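Local coordinates for enoyl-CoA hydratase/isomerase family protein (Bacillus anthracis, PDB 3KQF), which probably catalyses the reversible addition of water to the double bond of 2-enoyl-CoA thioesters, giving 3-hydroxyacyl-CoA, as crotonase-family hydratases do, at residues A[8-13]-A[35-40]; A[101-106]-A[211-216]; A[129-134]-A[185-190]; A[138-143]-A[165-170]; A[244-249]-A[260-265]. All coordinates share one frame; numbering follows the deposited sequence. Where two conformers were deposited one is given.

Contact 1. Residues A[8-13]-A[35-40]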
# COMPACT_ATOMS: atom_id res chain seq x y z
N GLN A 8 14.46 -32.88 -14.71
CA GLN A 8 15.76 -32.95 -14.05
C GLN A 8 16.09 -31.75 -13.16
O GLN A 8 16.90 -31.88 -12.24
CB GLN A 8 16.88 -33.10 -15.09
CG GLN A 8 16.83 -34.38 -15.90
CD GLN A 8 18.08 -34.58 -16.74
OE1 GLN A 8 18.96 -33.72 -16.77
NE2 GLN A 8 18.16 -35.71 -17.44
N ASN A 9 15.49 -30.60 -13.44
CA ASN A 9 15.79 -29.38 -12.71
C ASN A 9 14.71 -28.97 -11.70
O ASN A 9 14.92 -28.06 -10.90
CB ASN A 9 16.03 -28.24 -13.71
CG ASN A 9 17.28 -28.48 -14.56
OD1 ASN A 9 18.40 -28.48 -14.04
ND2 ASN A 9 17.09 -28.65 -15.85
N ILE A 10 13.55 -29.62 -11.76
CA ILE A 10 12.49 -29.37 -10.77
C ILE A 10 11.87 -30.70 -10.35
O ILE A 10 12.08 -31.73 -11.00
CB ILE A 10 11.40 -28.42 -11.28
CG1 ILE A 10 10.60 -29.06 -12.41
CG2 ILE A 10 11.98 -27.06 -11.72
CD1 ILE A 10 9.48 -28.16 -12.89
N SER A 11 11.14 -30.66 -9.25
CA SER A 11 10.45 -31.82 -8.71
C SER A 11 9.00 -31.41 -8.57
O SER A 11 8.71 -30.28 -8.21
CB SER A 11 11.00 -32.19 -7.33
OG SER A 11 12.36 -32.54 -7.39
N VAL A 12 8.07 -32.31 -8.89
CA VAL A 12 6.65 -32.00 -8.74
C VAL A 12 6.06 -33.08 -7.85
O VAL A 12 6.26 -34.26 -8.12
CB VAL A 12 5.90 -31.98 -10.08
CG1 VAL A 12 4.42 -31.71 -9.86
CG2 VAL A 12 6.48 -30.93 -10.99
N ASP A 13 5.38 -32.68 -6.78
CA ASP A 13 4.78 -33.64 -5.85
C ASP A 13 3.30 -33.36 -5.58
O ASP A 13 2.94 -32.26 -5.09
CB ASP A 13 5.55 -33.66 -4.53
CG ASP A 13 5.05 -34.73 -3.56
OD1 ASP A 13 4.29 -35.65 -3.98
OD2 ASP A 13 5.42 -34.67 -2.37
N LEU A 35 18.11 -21.55 -18.22
CA LEU A 35 17.10 -21.64 -19.27
C LEU A 35 16.47 -23.02 -19.27
O LEU A 35 15.28 -23.16 -19.51
CB LEU A 35 17.69 -21.31 -20.66
CG LEU A 35 18.29 -19.90 -20.80
CD1 LEU A 35 18.80 -19.65 -22.20
CD2 LEU A 35 17.25 -18.85 -20.43
N ALA A 36 17.26 -24.05 -18.99
CA ALA A 36 16.73 -25.43 -18.95
C ALA A 36 15.68 -25.58 -17.84
O ALA A 36 14.61 -26.17 -18.06
CB ALA A 36 17.86 -26.44 -18.79
N LEU A 37 15.96 -25.02 -16.66
CA LEU A 37 15.00 -25.06 -15.56
C LEU A 37 13.74 -24.28 -15.91
O LEU A 37 12.63 -24.74 -15.66
CB LEU A 37 15.62 -24.53 -14.26
CG LEU A 37 14.71 -24.39 -13.02
CD1 LEU A 37 15.52 -24.43 -11.73
CD2 LEU A 37 13.87 -23.10 -13.08
N LEU A 38 13.91 -23.11 -16.53
CA LEU A 38 12.75 -22.28 -16.91
C LEU A 38 11.84 -23.03 -17.90
O LEU A 38 10.62 -22.95 -17.78
CB LEU A 38 13.20 -20.92 -17.46
CG LEU A 38 13.90 -20.02 -16.43
CD1 LEU A 38 14.51 -18.82 -17.15
CD2 LEU A 38 12.98 -19.56 -15.30
N GLU A 39 12.45 -23.76 -18.84
CA GLU A 39 11.70 -24.60 -19.81
C GLU A 39 10.82 -25.63 -19.09
O GLU A 39 9.63 -25.75 -19.40
CB GLU A 39 12.68 -25.32 -20.74
CG GLU A 39 12.05 -26.37 -21.68
CD GLU A 39 11.13 -25.77 -22.72
OE1 GLU A 39 11.15 -24.53 -22.92
OE2 GLU A 39 10.40 -26.55 -23.37
N GLU A 40 11.40 -26.36 -18.15
CA GLU A 40 10.66 -27.37 -17.38
C GLU A 40 9.55 -26.76 -16.53
O GLU A 40 8.45 -27.34 -16.42
CB GLU A 40 11.60 -28.19 -16.48
CG GLU A 40 12.52 -29.11 -17.23
CD GLU A 40 13.41 -29.94 -16.34
OE1 GLU A 40 13.44 -29.72 -15.12
OE2 GLU A 40 14.09 -30.86 -16.88
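Glu-40 turns its carboxylate end-on to the backbone just ahead of strand 10-13 and takes two consecutive amides there. OE2 accepts from Gln-8 N at 3.0 Å in a nearly straight bond (178° at the hydrogen), while OE1 accepts from Asn-9 N at 2.8 Å, bent to 151°. Both donors come in on the syn side, somewhat out of the carboxylate plane, so the two oxygens together fix the rotation of the group. A third amide, Ile-10 N, adds a weak bond to OE1 at 3.4 Å. Beneath this grip, Asn-9 CB touches both Glu-40 OE1 (3.3 Å) and Leu-37 CB (3.8 Å). What delivers the carboxylate is an outstretched Glu-40 chain (chi2 -178°), reaching from the first turns of helix 35-49 across to the residues that lead into strand 10-13. Further out, Leu-37 also lies on Leu-24 of strand 19-24, the antiparallel neighbour of edge strand 10-13. Leu-38, on another side of the helix, packs on Met-90 and Ile-91, so helix 35-49 sits between this edge of the sheet and helix 81-99.

Contact 2. Residues A[101-106]-A[211-216]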
# COMPACT_ATOMS: atom_id res chain seq x y z
N LEU A 101 -1.85 -18.43 -13.00
CA LEU A 101 -2.47 -19.72 -12.71
C LEU A 101 -3.82 -19.45 -12.03
O LEU A 101 -3.94 -18.51 -11.23
CB LEU A 101 -1.62 -20.55 -11.77
CG LEU A 101 -0.43 -21.26 -12.35
CD1 LEU A 101 0.37 -21.90 -11.20
CD2 LEU A 101 -0.90 -22.29 -13.38
N PRO A 102 -4.84 -20.27 -12.34
CA PRO A 102 -6.11 -20.03 -11.69
C PRO A 102 -6.06 -20.29 -10.20
O PRO A 102 -6.82 -19.70 -9.43
CB PRO A 102 -7.05 -21.06 -12.37
CG PRO A 102 -6.18 -22.04 -13.01
CD PRO A 102 -4.92 -21.31 -13.37
N GLN A 103 -5.16 -21.17 -9.80
CA GLN A 103 -5.05 -21.52 -8.40
C GLN A 103 -4.21 -20.53 -7.60
O GLN A 103 -3.30 -19.91 -8.14
CB GLN A 103 -4.35 -22.87 -8.23
CG GLN A 103 -4.99 -24.07 -8.90
CD GLN A 103 -4.55 -24.31 -10.34
OE1 GLN A 103 -3.89 -23.48 -10.96
NE2 GLN A 103 -4.92 -25.48 -10.88
N PRO A 104 -4.51 -20.40 -6.30
CA PRO A 104 -3.59 -19.63 -5.45
C PRO A 104 -2.20 -20.32 -5.45
O PRO A 104 -2.11 -21.56 -5.49
CB PRO A 104 -4.22 -19.73 -4.07
CG PRO A 104 -5.66 -19.87 -4.33
CD PRO A 104 -5.72 -20.77 -5.55
N VAL A 105 -1.13 -19.52 -5.39
CA VAL A 105 0.22 -20.04 -5.37
C VAL A 105 0.91 -19.48 -4.15
O VAL A 105 0.92 -18.26 -3.93
CB VAL A 105 1.02 -19.64 -6.69
CG1 VAL A 105 2.45 -20.16 -6.63
CG2 VAL A 105 0.28 -20.10 -7.96
N ILE A 106 1.42 -20.38 -3.31
CA ILE A 106 2.09 -20.02 -2.06
C ILE A 106 3.57 -20.26 -2.22
O ILE A 106 3.97 -21.35 -2.62
CB ILE A 106 1.57 -20.89 -0.88
CG1 ILE A 106 0.03 -20.78 -0.77
CG2 ILE A 106 2.23 -20.49 0.41
CD1 ILE A 106 -0.60 -21.70 0.32
N ALA A 211 -15.19 -20.38 -6.01
CA ALA A 211 -15.14 -19.14 -5.23
C ALA A 211 -13.70 -18.62 -5.05
O ALA A 211 -13.42 -17.43 -5.26
CB ALA A 211 -15.81 -19.35 -3.85
N VAL A 212 -12.78 -19.52 -4.71
CA VAL A 212 -11.38 -19.15 -4.52
C VAL A 212 -10.79 -18.64 -5.84
O VAL A 212 -10.11 -17.61 -5.87
CB VAL A 212 -10.54 -20.30 -3.94
CG1 VAL A 212 -9.03 -19.98 -3.96
CG2 VAL A 212 -11.00 -20.65 -2.52
N ARG A 213 -11.06 -19.36 -6.93
CA ARG A 213 -10.55 -18.97 -8.25
C ARG A 213 -11.11 -17.62 -8.68
O ARG A 213 -10.37 -16.78 -9.20
CB ARG A 213 -10.87 -20.04 -9.31
CG ARG A 213 -10.11 -21.34 -9.06
CD ARG A 213 -10.03 -22.22 -10.32
NE ARG A 213 -9.28 -23.46 -10.09
CZ ARG A 213 -8.82 -24.26 -11.06
NH1 ARG A 213 -8.98 -23.95 -12.34
NH2 ARG A 213 -8.17 -25.37 -10.74
N LEU A 214 -12.41 -17.42 -8.47
CA LEU A 214 -13.05 -16.13 -8.80
C LEU A 214 -12.49 -14.99 -7.91
O LEU A 214 -12.30 -13.86 -8.38
CB LEU A 214 -14.58 -16.24 -8.70
CG LEU A 214 -15.27 -16.91 -9.88
CD1 LEU A 214 -16.75 -17.23 -9.56
CD2 LEU A 214 -15.19 -16.01 -11.13
N ALA A 215 -12.22 -15.28 -6.65
CA ALA A 215 -11.60 -14.29 -5.74
C ALA A 215 -10.23 -13.88 -6.26
O ALA A 215 -9.88 -12.69 -6.25
CB ALA A 215 -11.50 -14.81 -4.29
N LYS A 216 -9.43 -14.86 -6.68
CA LYS A 216 -8.11 -14.54 -7.23
C LYS A 216 -8.26 -13.62 -8.44
O LYS A 216 -7.58 -12.62 -8.54
CB LYS A 216 -7.31 -15.81 -7.57
CG LYS A 216 -5.96 -15.50 -8.24
CD LYS A 216 -5.00 -16.66 -8.37
CE LYS A 216 -3.65 -16.21 -8.94
NZ LYS A 216 -2.67 -17.33 -9.01
O HOH W 1 -8.23 -17.68 -10.67
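A lysine ammonium held by main-chain carbonyls ties helix 209-222 to the turn that leads into strand 105-109: Lys-216 NZ donates to Leu-101 O and to Gln-103 O, each at 2.8 Å. Neither bond runs straight onto its oxygen. The donor is tilted 27° from the plane of the Leu-101 carbonyl and stands above that of Gln-103, 37° out of it. The lysine chain gets there fully stretched, every torsion near 180°, passing CE within 3.3 Å of Leu-101 O on the way. Its charge is answered by a salt bridge to Asp-125, whose OD2 also accepts from Val-105 N, so lysine, aspartate and the start of the strand form one buried polar cluster.

In the crotonase fold, strand 105-109 lies inside the main sheet, whereas helix 209-222 belongs to the C-terminal helices that meet neighbouring subunits; here Tyr-168 of the second subunit packs on both Pro-104 and Lys-216. One helical turn before the lysine, Arg-213 runs alongside Pro-102, and one face of its guanidinium carries Pro-102 CG, 3.5 Å from NH1, and Gln-103 CD. The Gln-103 amide stands at 59° to the guanidinium; its NE2 is bonded to Thr-54 O and Ile-48 O, and Arg-213 NH2 to Glu-51 O. A water donates to Pro-102 O at 2.8 Å and to Arg-213 O at 2.7 Å, bridging turn and helix. Packing is tightest where Pro-104 CG presses on Val-212 CG1 at 3.4 Å, the proline ring crossing the valine at about a right angle.

Contact 3. Residues A[129-134]-A[185-190]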
# COMPACT_ATOMS: atom_id res chain seq x y z
N ALA A 129 8.01 -17.57 4.80
CA ALA A 129 9.48 -17.66 4.83
C ALA A 129 10.04 -18.37 6.06
O ALA A 129 9.53 -18.23 7.15
CB ALA A 129 10.08 -16.29 4.79
N ALA A 130 11.16 -19.07 5.85
CA ALA A 130 11.89 -19.68 6.93
C ALA A 130 12.52 -18.53 7.71
O ALA A 130 12.89 -17.51 7.10
CB ALA A 130 13.00 -20.59 6.39
N GLU A 131 12.65 -18.69 9.02
CA GLU A 131 13.29 -17.69 9.89
C GLU A 131 14.68 -17.34 9.39
O GLU A 131 15.15 -16.22 9.57
CB GLU A 131 13.43 -18.19 11.35
CG GLU A 131 12.15 -18.14 12.18
CD GLU A 131 12.37 -18.57 13.63
OE1 GLU A 131 12.86 -19.69 13.86
OE2 GLU A 131 12.02 -17.80 14.54
N SER A 132 15.33 -18.33 8.76
CA SER A 132 16.71 -18.17 8.28
C SER A 132 16.82 -17.68 6.84
O SER A 132 17.94 -17.52 6.34
CB SER A 132 17.47 -19.49 8.45
OG SER A 132 16.78 -20.54 7.78
N ALA A 133 15.70 -17.45 6.16
CA ALA A 133 15.71 -16.98 4.79
C ALA A 133 16.13 -15.52 4.70
O ALA A 133 16.05 -14.76 5.67
CB ALA A 133 14.34 -17.16 4.12
N SER A 134 16.63 -15.15 3.54
CA SER A 134 17.01 -13.76 3.28
C SER A 134 16.51 -13.42 1.89
O SER A 134 16.45 -14.30 1.01
CB SER A 134 18.51 -13.51 3.43
OG SER A 134 19.30 -14.44 2.72
N GLU A 185 4.22 -12.88 4.38
CA GLU A 185 3.02 -12.90 5.21
C GLU A 185 3.14 -13.77 6.46
O GLU A 185 2.42 -13.54 7.44
CB GLU A 185 1.79 -13.29 4.37
CG GLU A 185 1.32 -12.17 3.38
CD GLU A 185 2.23 -11.97 2.18
OE1 GLU A 185 2.99 -12.90 1.79
OE2 GLU A 185 2.17 -10.86 1.58
N PHE A 186 4.03 -14.77 6.41
CA PHE A 186 4.30 -15.65 7.56
C PHE A 186 5.80 -15.94 7.68
O PHE A 186 6.52 -15.97 6.67
CB PHE A 186 3.59 -16.99 7.40
CG PHE A 186 2.10 -16.88 7.22
CD1 PHE A 186 1.24 -16.94 8.32
CD2 PHE A 186 1.55 -16.74 5.96
CE1 PHE A 186 -0.15 -16.84 8.16
CE2 PHE A 186 0.16 -16.64 5.79
CZ PHE A 186 -0.68 -16.68 6.87
N VAL A 187 6.27 -16.15 8.91
CA VAL A 187 7.64 -16.57 9.18
C VAL A 187 7.59 -17.74 10.16
O VAL A 187 6.92 -17.65 11.19
CB VAL A 187 8.56 -15.42 9.68
CG1 VAL A 187 9.93 -15.97 10.03
CG2 VAL A 187 8.68 -14.34 8.63
N VAL A 188 8.24 -18.84 9.81
CA VAL A 188 8.29 -20.04 10.64
C VAL A 188 9.69 -20.65 10.60
O VAL A 188 10.47 -20.35 9.70
CB VAL A 188 7.26 -21.11 10.15
CG1 VAL A 188 5.87 -20.53 10.11
CG2 VAL A 188 7.64 -21.66 8.77
N PRO A 189 10.01 -21.53 11.56
CA PRO A 189 11.34 -22.16 11.54
C PRO A 189 11.50 -22.99 10.28
O PRO A 189 10.52 -23.57 9.81
CB PRO A 189 11.31 -23.06 12.79
CG PRO A 189 10.25 -22.52 13.63
CD PRO A 189 9.23 -21.91 12.74
N VAL A 190 12.72 -23.07 9.74
CA VAL A 190 12.93 -23.79 8.47
C VAL A 190 12.47 -25.25 8.54
O VAL A 190 11.87 -25.77 7.59
CB VAL A 190 14.40 -23.71 7.97
CG1 VAL A 190 15.32 -24.60 8.82
CG2 VAL A 190 14.50 -24.10 6.50
O HOH W 2 15.11 -21.26 10.22
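Ala-129 and Ala-130 pair in parallel with Val-187 and Val-188 and extend the main sheet by its last strand, though the short touching parts, 129-132 and 186-190, differ by 43° in direction. Ala-129 uses both its polar groups: its N donates to Phe-186 O at 2.9 Å and its O receives Val-188 N at 3.0 Å. The third bond, Glu-131 N to Val-188 O at 2.8 Å, is bent to 135°, and its donor stands above the carbonyl plane, just where the first chain leaves the sheet in a type I turn from Ala-130 to Ala-133.

Side chains sort onto two faces, Ala-129 with Val-187 and Ala-130 with Val-188. At the turn, Glu-131 crosses Val-187 at about a right angle and brings CG to 3.8 Å from Val-187 CG1; with its chain stretched beyond CG (chi2 -177°), OE1 ends over Pro-189. Past the paired residues, Ala-130 CB meets Val-190 CB at 3.8 Å, and a water joins Ser-132 OG to Val-190 N, accepting from the latter at 3.0 Å. Phe-186 points its ring elsewhere, into a cation-pi contact with Arg-162 of the second subunit.

With small alanines on one strand and branched valines on the other, the pairing is carried by main-chain hydrogen bonds; the Glu-131 side chain adds van der Waals contacts through CG and OE1, and water takes over from direct bonds where the strands part.

Contact 4. Residues A[138-143]-A[165-170]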
# COMPACT_ATOMS: atom_id res chain seq x y z
N THR A 138 18.85 -7.68 -5.64
CA THR A 138 20.27 -7.32 -5.70
C THR A 138 20.74 -6.82 -7.06
O THR A 138 21.91 -6.47 -7.21
CB THR A 138 21.12 -8.55 -5.35
OG1 THR A 138 20.73 -9.63 -6.21
CG2 THR A 138 20.92 -8.97 -3.86
N GLU A 139 19.82 -6.74 -8.03
CA GLU A 139 20.15 -6.35 -9.41
C GLU A 139 21.05 -5.11 -9.63
O GLU A 139 22.01 -5.17 -10.40
CB GLU A 139 18.87 -6.24 -10.26
CG GLU A 139 18.19 -7.59 -10.58
CD GLU A 139 17.27 -8.14 -9.47
OE1 GLU A 139 17.35 -7.69 -8.31
OE2 GLU A 139 16.43 -9.02 -9.78
N THR A 140 20.79 -4.00 -8.94
CA THR A 140 21.57 -2.79 -9.15
C THR A 140 23.04 -2.97 -8.74
O THR A 140 23.91 -2.26 -9.25
CB THR A 140 20.98 -1.55 -8.46
OG1 THR A 140 20.87 -1.82 -7.06
CG2 THR A 140 19.57 -1.16 -9.10
N THR A 141 23.33 -3.93 -7.84
CA THR A 141 24.73 -4.21 -7.44
C THR A 141 25.50 -4.90 -8.59
O THR A 141 26.72 -5.02 -8.54
CB THR A 141 24.85 -5.08 -6.16
OG1 THR A 141 24.52 -6.45 -6.43
CG2 THR A 141 23.99 -4.50 -5.02
N LEU A 142 24.77 -5.36 -9.61
CA LEU A 142 25.33 -5.97 -10.82
C LEU A 142 25.15 -5.03 -12.02
O LEU A 142 25.35 -5.44 -13.16
CB LEU A 142 24.66 -7.31 -11.15
CG LEU A 142 24.93 -8.53 -10.26
CD1 LEU A 142 23.97 -9.68 -10.64
CD2 LEU A 142 26.37 -8.96 -10.41
N ALA A 143 24.76 -3.79 -11.74
CA ALA A 143 24.52 -2.78 -12.77
C ALA A 143 23.40 -3.15 -13.76
O ALA A 143 23.43 -2.77 -14.93
CB ALA A 143 25.78 -2.43 -13.51
N GLU A 165 14.03 1.99 -1.64
CA GLU A 165 15.28 1.86 -0.86
C GLU A 165 15.88 0.46 -1.09
O GLU A 165 17.07 0.31 -1.23
CB GLU A 165 15.11 2.19 0.63
CG GLU A 165 14.31 1.25 1.50
CD GLU A 165 15.12 0.13 2.14
OE1 GLU A 165 14.57 -0.56 3.02
OE2 GLU A 165 16.31 -0.06 1.81
N LEU A 166 15.04 -0.56 -1.16
CA LEU A 166 15.52 -1.93 -1.39
C LEU A 166 16.15 -2.12 -2.76
O LEU A 166 17.24 -2.73 -2.89
CB LEU A 166 14.39 -2.93 -1.20
CG LEU A 166 13.98 -3.07 0.27
CD1 LEU A 166 12.74 -3.92 0.35
CD2 LEU A 166 15.06 -3.66 1.14
N ILE A 167 15.47 -1.63 -3.79
CA ILE A 167 16.00 -1.74 -5.16
C ILE A 167 17.24 -0.85 -5.38
O ILE A 167 18.20 -1.29 -6.01
CB ILE A 167 14.88 -1.51 -6.23
CG1 ILE A 167 13.91 -2.69 -6.18
CG2 ILE A 167 15.50 -1.44 -7.63
CD1 ILE A 167 12.56 -2.44 -6.91
N TYR A 168 17.24 0.38 -4.87
CA TYR A 168 18.40 1.24 -5.11
C TYR A 168 19.64 0.76 -4.38
O TYR A 168 20.73 0.83 -4.93
CB TYR A 168 18.16 2.71 -4.76
CG TYR A 168 16.98 3.39 -5.40
CD1 TYR A 168 16.48 2.99 -6.64
CD2 TYR A 168 16.44 4.54 -4.81
CE1 TYR A 168 15.42 3.67 -7.22
CE2 TYR A 168 15.42 5.20 -5.36
CZ TYR A 168 14.88 4.77 -6.56
OH TYR A 168 13.84 5.48 -7.10
N THR A 169 19.47 0.24 -3.16
CA THR A 169 20.62 -0.22 -2.40
C THR A 169 21.01 -1.63 -2.81
O THR A 169 22.19 -1.98 -2.70
CB THR A 169 20.35 -0.25 -0.89
OG1 THR A 169 19.26 -1.14 -0.63
CG2 THR A 169 20.03 1.16 -0.35
N GLY A 170 20.03 -2.42 -3.24
CA GLY A 170 20.24 -3.83 -3.59
C GLY A 170 20.60 -4.65 -2.36
O GLY A 170 21.23 -5.70 -2.47
O HOH W 3 18.26 -3.83 -7.39
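Thr-140 reaches across to the last turn of helix 160-169 and donates its hydroxyl to Ile-167 O; OG1 sits 2.9 Å away, nearly in line with the C=O. With chi1 at 58°, OG1 lies between its own backbone N and carbonyl carbon, and CG2 is left to close in on the same oxygen at 3.4 Å. The close-fitting part lies beside this bond, where the chain comes within 4.1 Å between Thr-138 CA and Gly-170 CA. There Thr-138 CG2 rests 3.6 Å from Gly-170 O, and Thr-141 CG2 is 3.9 Å from that same oxygen. Thr-141 keeps its methyl on this side because its OG1 is turned back to Thr-138 O (2.7 Å), which also takes Thr-141 N.

On the less direct side a water mediates: it accepts from Thr-140 N at 3.0 Å and donates to Ile-167 O at 2.9 Å, so that carbonyl has two donors. Asn-207 of the third subunit packs on Thr-140 and Thr-141 and donates to Tyr-168 O, while Tyr-168 OH bonds Asp-125 of that subunit. A 3-10 turn braced against a helix followed by a glycine of positive phi thus forms part of the subunit interface in this crotonase-fold trimer.

Contact 5. Residues A[244-249]-A[260-265]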
# COMPACT_ATOMS: atom_id res chain seq x y z
N THR A 244 -24.06 -21.82 -8.29
CA THR A 244 -23.29 -23.06 -8.14
C THR A 244 -23.88 -24.02 -7.12
O THR A 244 -24.57 -23.61 -6.19
CB THR A 244 -21.81 -22.77 -7.76
OG1 THR A 244 -21.73 -22.11 -6.49
CG2 THR A 244 -21.14 -21.91 -8.82
N LYS A 245 -23.62 -25.31 -7.32
CA LYS A 245 -24.05 -26.34 -6.39
C LYS A 245 -23.22 -26.21 -5.11
O LYS A 245 -23.71 -26.45 -4.01
CB LYS A 245 -23.90 -27.74 -6.99
CG LYS A 245 -24.77 -27.99 -8.20
CD LYS A 245 -24.77 -29.47 -8.60
CE LYS A 245 -25.67 -29.71 -9.82
NZ LYS A 245 -25.70 -31.15 -10.23
N ASP A 246 -21.95 -25.81 -5.24
CA ASP A 246 -21.10 -25.60 -4.06
C ASP A 246 -21.70 -24.56 -3.10
O ASP A 246 -21.66 -24.75 -1.89
CB ASP A 246 -19.66 -25.23 -4.44
CG ASP A 246 -18.79 -26.43 -4.82
OD1 ASP A 246 -19.19 -27.59 -4.57
OD2 ASP A 246 -17.66 -26.20 -5.35
N ARG A 247 -22.28 -23.48 -3.63
CA ARG A 247 -22.92 -22.48 -2.75
C ARG A 247 -24.03 -23.11 -1.93
O ARG A 247 -24.18 -22.81 -0.74
CB ARG A 247 -23.47 -21.31 -3.55
CG ARG A 247 -24.27 -20.33 -2.71
CD ARG A 247 -24.79 -19.20 -3.55
NE ARG A 247 -25.75 -18.37 -2.82
CZ ARG A 247 -27.06 -18.62 -2.72
NH1 ARG A 247 -27.83 -17.80 -2.03
NH2 ARG A 247 -27.59 -19.69 -3.30
N LEU A 248 -24.80 -23.99 -2.56
CA LEU A 248 -25.90 -24.68 -1.90
C LEU A 248 -25.36 -25.60 -0.79
O LEU A 248 -25.93 -25.66 0.30
CB LEU A 248 -26.75 -25.45 -2.92
CG LEU A 248 -27.37 -24.54 -3.99
CD1 LEU A 248 -28.07 -25.36 -5.06
CD2 LEU A 248 -28.33 -23.54 -3.33
N GLU A 249 -24.28 -26.33 -1.09
CA GLU A 249 -23.63 -27.19 -0.11
C GLU A 249 -23.13 -26.37 1.08
O GLU A 249 -23.19 -26.85 2.22
CB GLU A 249 -22.44 -27.95 -0.75
CG GLU A 249 -21.45 -28.63 0.21
CD GLU A 249 -22.02 -29.83 0.97
OE1 GLU A 249 -23.20 -30.19 0.79
OE2 GLU A 249 -21.24 -30.43 1.76
N PRO A 260 -18.37 -28.57 5.04
CA PRO A 260 -18.86 -28.68 3.68
C PRO A 260 -17.88 -29.48 2.80
O PRO A 260 -16.68 -29.49 3.07
CB PRO A 260 -18.97 -27.22 3.22
CG PRO A 260 -17.93 -26.49 4.02
CD PRO A 260 -17.84 -27.22 5.34
N MSE A 261 -18.41 -30.19 1.81
CA MSE A 261 -17.61 -30.97 0.88
C MSE A 261 -17.81 -30.41 -0.52
O MSE A 261 -18.70 -30.84 -1.27
CB MSE A 261 -17.97 -32.46 0.94
CG MSE A 261 -17.25 -33.22 2.03
SE MSE A 261 -17.86 -35.07 2.20
CE MSE A 261 -18.26 -35.46 0.32
N TYR A 262 -16.98 -29.44 -0.86
CA TYR A 262 -17.10 -28.77 -2.14
C TYR A 262 -16.50 -29.61 -3.26
O TYR A 262 -15.54 -30.36 -3.04
CB TYR A 262 -16.50 -27.37 -2.07
CG TYR A 262 -17.14 -26.50 -1.00
CD1 TYR A 262 -18.49 -26.20 -1.05
CD2 TYR A 262 -16.38 -25.95 0.02
CE1 TYR A 262 -19.08 -25.40 -0.10
CE2 TYR A 262 -16.96 -25.13 0.97
CZ TYR A 262 -18.31 -24.85 0.91
OH TYR A 262 -18.90 -24.06 1.87
N LYS A 263 -17.09 -29.51 -4.45
CA LYS A 263 -16.68 -30.33 -5.59
C LYS A 263 -16.35 -29.54 -6.86
O LYS A 263 -16.06 -30.14 -7.90
CB LYS A 263 -17.80 -31.34 -5.86
CG LYS A 263 -18.22 -32.13 -4.59
CD LYS A 263 -19.34 -33.10 -4.82
CE LYS A 263 -19.78 -33.75 -3.49
NZ LYS A 263 -18.71 -34.56 -2.84
N GLY A 264 -16.36 -28.21 -6.80
CA GLY A 264 -16.06 -27.39 -7.97
C GLY A 264 -17.18 -27.41 -9.00
O GLY A 264 -16.95 -27.57 -10.20
N GLU A 265 -18.41 -27.31 -8.50
CA GLU A 265 -19.62 -27.33 -9.33
C GLU A 265 -20.66 -26.42 -8.70
O GLU A 265 -21.75 -26.21 -9.25
CB GLU A 265 -20.18 -28.74 -9.41
CG GLU A 265 -20.50 -29.35 -8.05
CD GLU A 265 -21.26 -30.66 -8.12
OE1 GLU A 265 -21.66 -31.17 -7.05
OE2 GLU A 265 -21.49 -31.17 -9.24
OXT GLU A 265 -20.42 -25.94 -7.59
O HOH W 4 -21.57 -29.21 -4.47
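Asp-246 swings its carboxylate back beside its own backbone N (chi1 -81°), while a chi2 of -13° sets it flat enough to meet two successive amides of the C-terminal tail. OD1 accepts from Lys-263 N and OD2 from Gly-264 N, each at 2.8 Å and each on the syn side; Glu-265 N adds a weak bond to OD2. The motif is a capped helix start: Thr-244 is the N-cap of helix 245-255, its OG1 accepting from Arg-247 N, and the chain's terminal carboxylate joins it at the same end. In the conformer given, Glu-265 O takes Lys-245 N and Glu-265 OXT takes Asp-246 N, again at 2.8 Å apiece. OXT also stands 3.6 Å from Asp-246 OD2, a pairing of like charges that the surrounding N-H groups and the helix N-terminus would probably ease.

One turn on, the Glu-249 chain bends at chi2 (68°), and its OE2 offers the anti lone pair to the N of selenomethionine Met-261, again at 2.8 Å, while a salt bridge joins that oxygen to Arg-258. Between these grips Tyr-262 is tucked against the helix and hands its OH to Thr-141 O of the second subunit, so the closed tail also takes part in the trimer. The inner edge of the tyrosine ring faces main chain: CE1 lies 3.2 Å from Asp-246 O, which sits close to the ring plane.

In the fold
Contacts 2 and 4 are buried, contacts 1 and 3 partly so, and contact 5 lies at the surface. Contacts 1, 2 and 3 all reach the six-stranded sheet: 1 and 3 at its outermost strands, 2 at an inner one next to the strand used by 3. Carboxylates receiving backbone amides hold contacts 1 and 5, where the chain's two ends are fastened to helices; contact 2 reverses this, with a lysine giving to carbonyls in the interior, while 3 relies on strand pairing and 4 on a threonine hydroxyl. Contacts 4 and 5, about 47 Å apart between centres, meet across subunits: Tyr-262 of one chain bonds Thr-141 of another.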